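Local atomic coordinates of LDL receptor adaptor protein (Rattus norvegicus, PDB entry 3SO6), a protein that serves as a clathrin-associated adaptor for endocytosis of the LDL receptor, whose NPXY internalization motif its phosphotyrosine-binding domain recognises. Residues Gln44-Ile56 with Asp59-Ile71. Numbering follows the deposited sequence.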
# COMPACT_ATOMS: atom_id res chain seq x y z
N GLN A 44 -14.14 0.74 -7.10
CA GLN A 44 -14.40 -0.46 -6.25
C GLN A 44 -14.09 -0.11 -4.80
O GLN A 44 -13.01 0.39 -4.51
CB GLN A 44 -13.55 -1.62 -6.77
CG GLN A 44 -13.71 -2.94 -5.95
CD GLN A 44 -12.68 -3.95 -6.32
OE1 GLN A 44 -11.70 -3.62 -6.96
NE2 GLN A 44 -12.85 -5.19 -5.85
N LYS A 45 -15.01 -0.43 -3.88
CA LYS A 45 -14.80 -0.24 -2.47
C LYS A 45 -13.91 -1.39 -1.96
O LYS A 45 -14.23 -2.58 -2.18
CB LYS A 45 -16.14 -0.20 -1.69
CG LYS A 45 -16.95 1.01 -2.16
CD LYS A 45 -18.21 1.27 -1.30
CE LYS A 45 -18.97 2.57 -1.69
NZ LYS A 45 -19.35 2.59 -3.16
N VAL A 46 -12.79 -1.04 -1.38
CA VAL A 46 -11.90 -2.03 -0.86
C VAL A 46 -11.56 -1.76 0.58
O VAL A 46 -11.36 -0.59 0.95
CB VAL A 46 -10.62 -2.12 -1.77
CG1 VAL A 46 -9.46 -2.96 -1.19
CG2 VAL A 46 -10.99 -2.54 -3.21
N THR A 47 -11.43 -2.83 1.37
CA THR A 47 -11.00 -2.75 2.76
C THR A 47 -9.58 -3.20 2.88
O THR A 47 -9.17 -4.17 2.27
CB THR A 47 -11.94 -3.65 3.61
OG1 THR A 47 -13.25 -3.08 3.45
CG2 THR A 47 -11.55 -3.67 5.04
N LEU A 48 -8.78 -2.38 3.56
CA LEU A 48 -7.38 -2.73 3.85
C LEU A 48 -7.24 -3.07 5.34
O LEU A 48 -7.67 -2.29 6.20
CB LEU A 48 -6.44 -1.52 3.65
CG LEU A 48 -6.13 -1.15 2.23
CD1 LEU A 48 -7.43 -0.64 1.47
CD2 LEU A 48 -4.99 -0.10 2.09
N LYS A 49 -6.64 -4.21 5.63
CA LYS A 49 -6.31 -4.57 7.02
C LYS A 49 -4.78 -4.64 7.10
O LYS A 49 -4.11 -5.52 6.47
CB LYS A 49 -6.99 -5.88 7.46
CG LYS A 49 -6.80 -6.12 9.00
CD LYS A 49 -7.51 -7.41 9.52
N VAL A 50 -4.23 -3.72 7.90
CA VAL A 50 -2.75 -3.51 7.94
C VAL A 50 -2.21 -4.15 9.24
O VAL A 50 -2.75 -3.81 10.31
CB VAL A 50 -2.47 -1.97 7.95
CG1 VAL A 50 -0.99 -1.74 8.06
CG2 VAL A 50 -3.07 -1.33 6.70
N SER A 51 -1.21 -5.00 9.13
CA SER A 51 -0.56 -5.51 10.39
C SER A 51 0.87 -5.80 10.02
O SER A 51 1.26 -5.62 8.86
CB SER A 51 -1.27 -6.80 10.79
OG SER A 51 -0.91 -7.86 9.93
N PRO A 52 1.68 -6.24 10.98
CA PRO A 52 3.09 -6.54 10.64
C PRO A 52 3.19 -7.69 9.62
O PRO A 52 4.26 -7.86 9.04
CB PRO A 52 3.74 -6.87 12.02
CG PRO A 52 2.81 -6.18 13.01
CD PRO A 52 1.42 -6.27 12.45
N ARG A 53 2.13 -8.47 9.42
CA ARG A 53 2.10 -9.53 8.41
C ARG A 53 2.05 -9.02 6.98
O ARG A 53 2.47 -9.69 6.03
CB ARG A 53 0.89 -10.46 8.68
CG ARG A 53 0.94 -11.14 10.07
CD ARG A 53 0.08 -12.40 10.16
NE ARG A 53 0.40 -13.46 9.19
CZ ARG A 53 1.14 -14.55 9.46
NH1 ARG A 53 1.76 -14.71 10.64
NH2 ARG A 53 1.29 -15.48 8.55
N GLY A 54 1.55 -7.81 6.81
CA GLY A 54 1.28 -7.25 5.48
C GLY A 54 -0.06 -6.55 5.39
O GLY A 54 -0.59 -6.08 6.38
N ILE A 55 -0.54 -6.41 4.15
CA ILE A 55 -1.80 -5.73 3.94
C ILE A 55 -2.77 -6.70 3.27
O ILE A 55 -2.42 -7.31 2.25
CB ILE A 55 -1.66 -4.51 3.00
CG1 ILE A 55 -0.76 -3.46 3.63
CG2 ILE A 55 -3.04 -3.91 2.76
CD1 ILE A 55 -0.37 -2.30 2.69
N ILE A 56 -3.91 -6.91 3.92
CA ILE A 56 -4.97 -7.77 3.36
C ILE A 56 -5.97 -6.83 2.67
O ILE A 56 -6.53 -5.94 3.30
CB ILE A 56 -5.71 -8.64 4.37
CG1 ILE A 56 -4.70 -9.44 5.17
CG2 ILE A 56 -6.55 -9.64 3.67
CD1 ILE A 56 -5.28 -10.23 6.25
N ASP A 59 -12.53 -7.15 -1.01
CA ASP A 59 -13.57 -6.46 -1.71
C ASP A 59 -14.57 -6.11 -0.59
O ASP A 59 -15.08 -7.03 0.11
CB ASP A 59 -14.17 -7.42 -2.78
CG ASP A 59 -15.31 -6.84 -3.46
OD1 ASP A 59 -15.11 -5.94 -4.31
OD2 ASP A 59 -16.42 -7.27 -3.11
N SER A 60 -14.96 -4.86 -0.44
CA SER A 60 -15.85 -4.55 0.66
C SER A 60 -17.27 -5.14 0.52
O SER A 60 -17.86 -5.59 1.52
CB SER A 60 -15.92 -3.06 1.03
OG SER A 60 -14.64 -2.39 1.13
N LEU A 61 -17.79 -5.17 -0.72
CA LEU A 61 -19.16 -5.69 -0.93
C LEU A 61 -19.26 -7.18 -0.53
O LEU A 61 -20.22 -7.60 0.17
CB LEU A 61 -19.65 -5.49 -2.36
CG LEU A 61 -19.79 -4.06 -2.80
CD1 LEU A 61 -20.14 -3.95 -4.28
CD2 LEU A 61 -20.79 -3.35 -1.88
N THR A 62 -18.30 -7.98 -0.97
CA THR A 62 -18.42 -9.43 -0.84
C THR A 62 -17.60 -10.01 0.36
O THR A 62 -17.76 -11.20 0.70
CB THR A 62 -17.86 -10.12 -2.08
OG1 THR A 62 -16.50 -9.74 -2.26
CG2 THR A 62 -18.61 -9.73 -3.35
N SER A 63 -16.69 -9.19 0.92
CA SER A 63 -15.68 -9.62 1.92
C SER A 63 -14.79 -10.64 1.27
O SER A 63 -14.01 -11.32 1.96
CB SER A 63 -16.28 -10.19 3.22
OG SER A 63 -17.14 -9.26 3.84
N GLN A 64 -14.80 -10.75 -0.03
CA GLN A 64 -13.88 -11.75 -0.69
C GLN A 64 -12.44 -11.20 -0.71
O GLN A 64 -12.19 -9.98 -1.00
CB GLN A 64 -14.30 -12.10 -2.16
CG GLN A 64 -15.47 -13.11 -2.38
CD GLN A 64 -15.24 -14.57 -2.01
OE1 GLN A 64 -16.17 -15.23 -1.56
NE2 GLN A 64 -14.02 -15.08 -2.20
N LEU A 65 -11.46 -12.06 -0.56
CA LEU A 65 -10.07 -11.67 -0.69
C LEU A 65 -9.75 -11.21 -2.10
O LEU A 65 -10.13 -11.86 -3.04
CB LEU A 65 -9.15 -12.82 -0.31
CG LEU A 65 -7.64 -12.53 -0.29
CD1 LEU A 65 -7.33 -11.56 0.87
CD2 LEU A 65 -6.87 -13.90 -0.14
N ILE A 66 -9.09 -10.06 -2.19
CA ILE A 66 -8.44 -9.63 -3.41
C ILE A 66 -6.99 -10.10 -3.43
O ILE A 66 -6.56 -10.76 -4.39
CB ILE A 66 -8.59 -8.06 -3.64
CG1 ILE A 66 -10.08 -7.70 -3.65
CG2 ILE A 66 -7.80 -7.53 -4.89
CD1 ILE A 66 -10.29 -6.15 -3.47
N GLU A 67 -6.26 -9.74 -2.35
CA GLU A 67 -4.88 -10.16 -2.28
C GLU A 67 -4.40 -10.00 -0.87
O GLU A 67 -4.73 -9.03 -0.22
CB GLU A 67 -4.01 -9.25 -3.20
CG GLU A 67 -2.65 -9.85 -3.39
CD GLU A 67 -1.69 -9.06 -4.26
OE1 GLU A 67 -2.02 -7.96 -4.76
OE2 GLU A 67 -0.55 -9.56 -4.41
N ASN A 68 -3.69 -10.99 -0.37
CA ASN A 68 -2.90 -10.81 0.87
C ASN A 68 -1.48 -10.46 0.46
O ASN A 68 -0.76 -11.29 -0.18
CB ASN A 68 -2.94 -12.15 1.71
CG ASN A 68 -2.23 -12.00 3.05
OD1 ASN A 68 -1.62 -10.97 3.38
ND2 ASN A 68 -2.42 -12.96 3.86
N VAL A 69 -1.06 -9.22 0.75
CA VAL A 69 0.23 -8.73 0.32
C VAL A 69 1.22 -8.92 1.45
O VAL A 69 1.20 -8.14 2.44
CB VAL A 69 0.14 -7.25 -0.09
CG1 VAL A 69 1.44 -6.81 -0.73
CG2 VAL A 69 -1.04 -7.05 -1.11
N SER A 70 2.15 -9.86 1.31
CA SER A 70 3.15 -10.12 2.37
C SER A 70 3.92 -8.84 2.64
O SER A 70 4.39 -8.15 1.70
CB SER A 70 4.12 -11.19 1.89
OG SER A 70 5.19 -11.30 2.79
N ILE A 71 4.22 -8.59 3.91
CA ILE A 71 5.05 -7.42 4.29
C ILE A 71 6.39 -7.44 3.55
O ILE A 71 6.90 -6.37 3.24
CB ILE A 71 5.25 -7.38 5.87
CG1 ILE A 71 5.59 -6.00 6.36
CG2 ILE A 71 6.21 -8.54 6.35
CD1 ILE A 71 4.47 -5.02 6.36
O HOH W 1 -16.55 -3.84 -3.12
O HOH W 2 -14.42 0.42 1.39
O HOH W 3 -1.57 -12.50 6.90
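Ile-55 and Val-69 form an antiparallel hydrogen-bonded pair, Val-69 N to Ile-55 O at 2.8 Å and Ile-55 N to Val-69 O at 3.0 Å, in the hairpin of strands 54-59 and 65-70 at one edge of the PTB-domain sheet. The axes of 54-56 and 65-70 lie 172° apart, almost exactly antiparallel. Ile-71 N extends the pairing to Arg-53 O, and Gly-54 CA meets Val-69 O, where a CB would clash. Near the hairpin loop, Ser-60 N donates to Lys-45 O on the neighbouring strand 44-51, from above the carbonyl plane. Ser-60 OG lies 2.8 Å from Thr-47 OG1 in a hydroxyl-hydroxyl hydrogen bond. Gln-44 reaches across Asp-59 at about a right angle, extended with CG anti to its backbone N, which carries NE2 out to the carboxylate; NE2 donates almost straight (176°) to the anti lone pair of Asp-59 OD1, 2.8 Å away, with the two flat groups turned 43° apart. The other oxygen, OD2, accepts from Thr-62 N, an Asx motif, and from Thr-62 OG1 on the opposite face of the carboxylate. An alanine at Asp-59 would probably leave Gln-44 NE2 without its acceptor and Thr-62 N and OG1 without the oxygen they share. Ile-66 CD1 sits 3.7 Å from Val-46 CG2; a classic beta bulge sets Ile-66 and Glu-67 both opposite Leu-57. At the other end, Ile-71 packs its branches on Pro-52 O and reaches helix 109-131 and the bound peptide. Ile-56 CG2 presses tightly on Leu-65 CD1, the side chains crossing nearly at right angles with these methyls 3.5 Å apart.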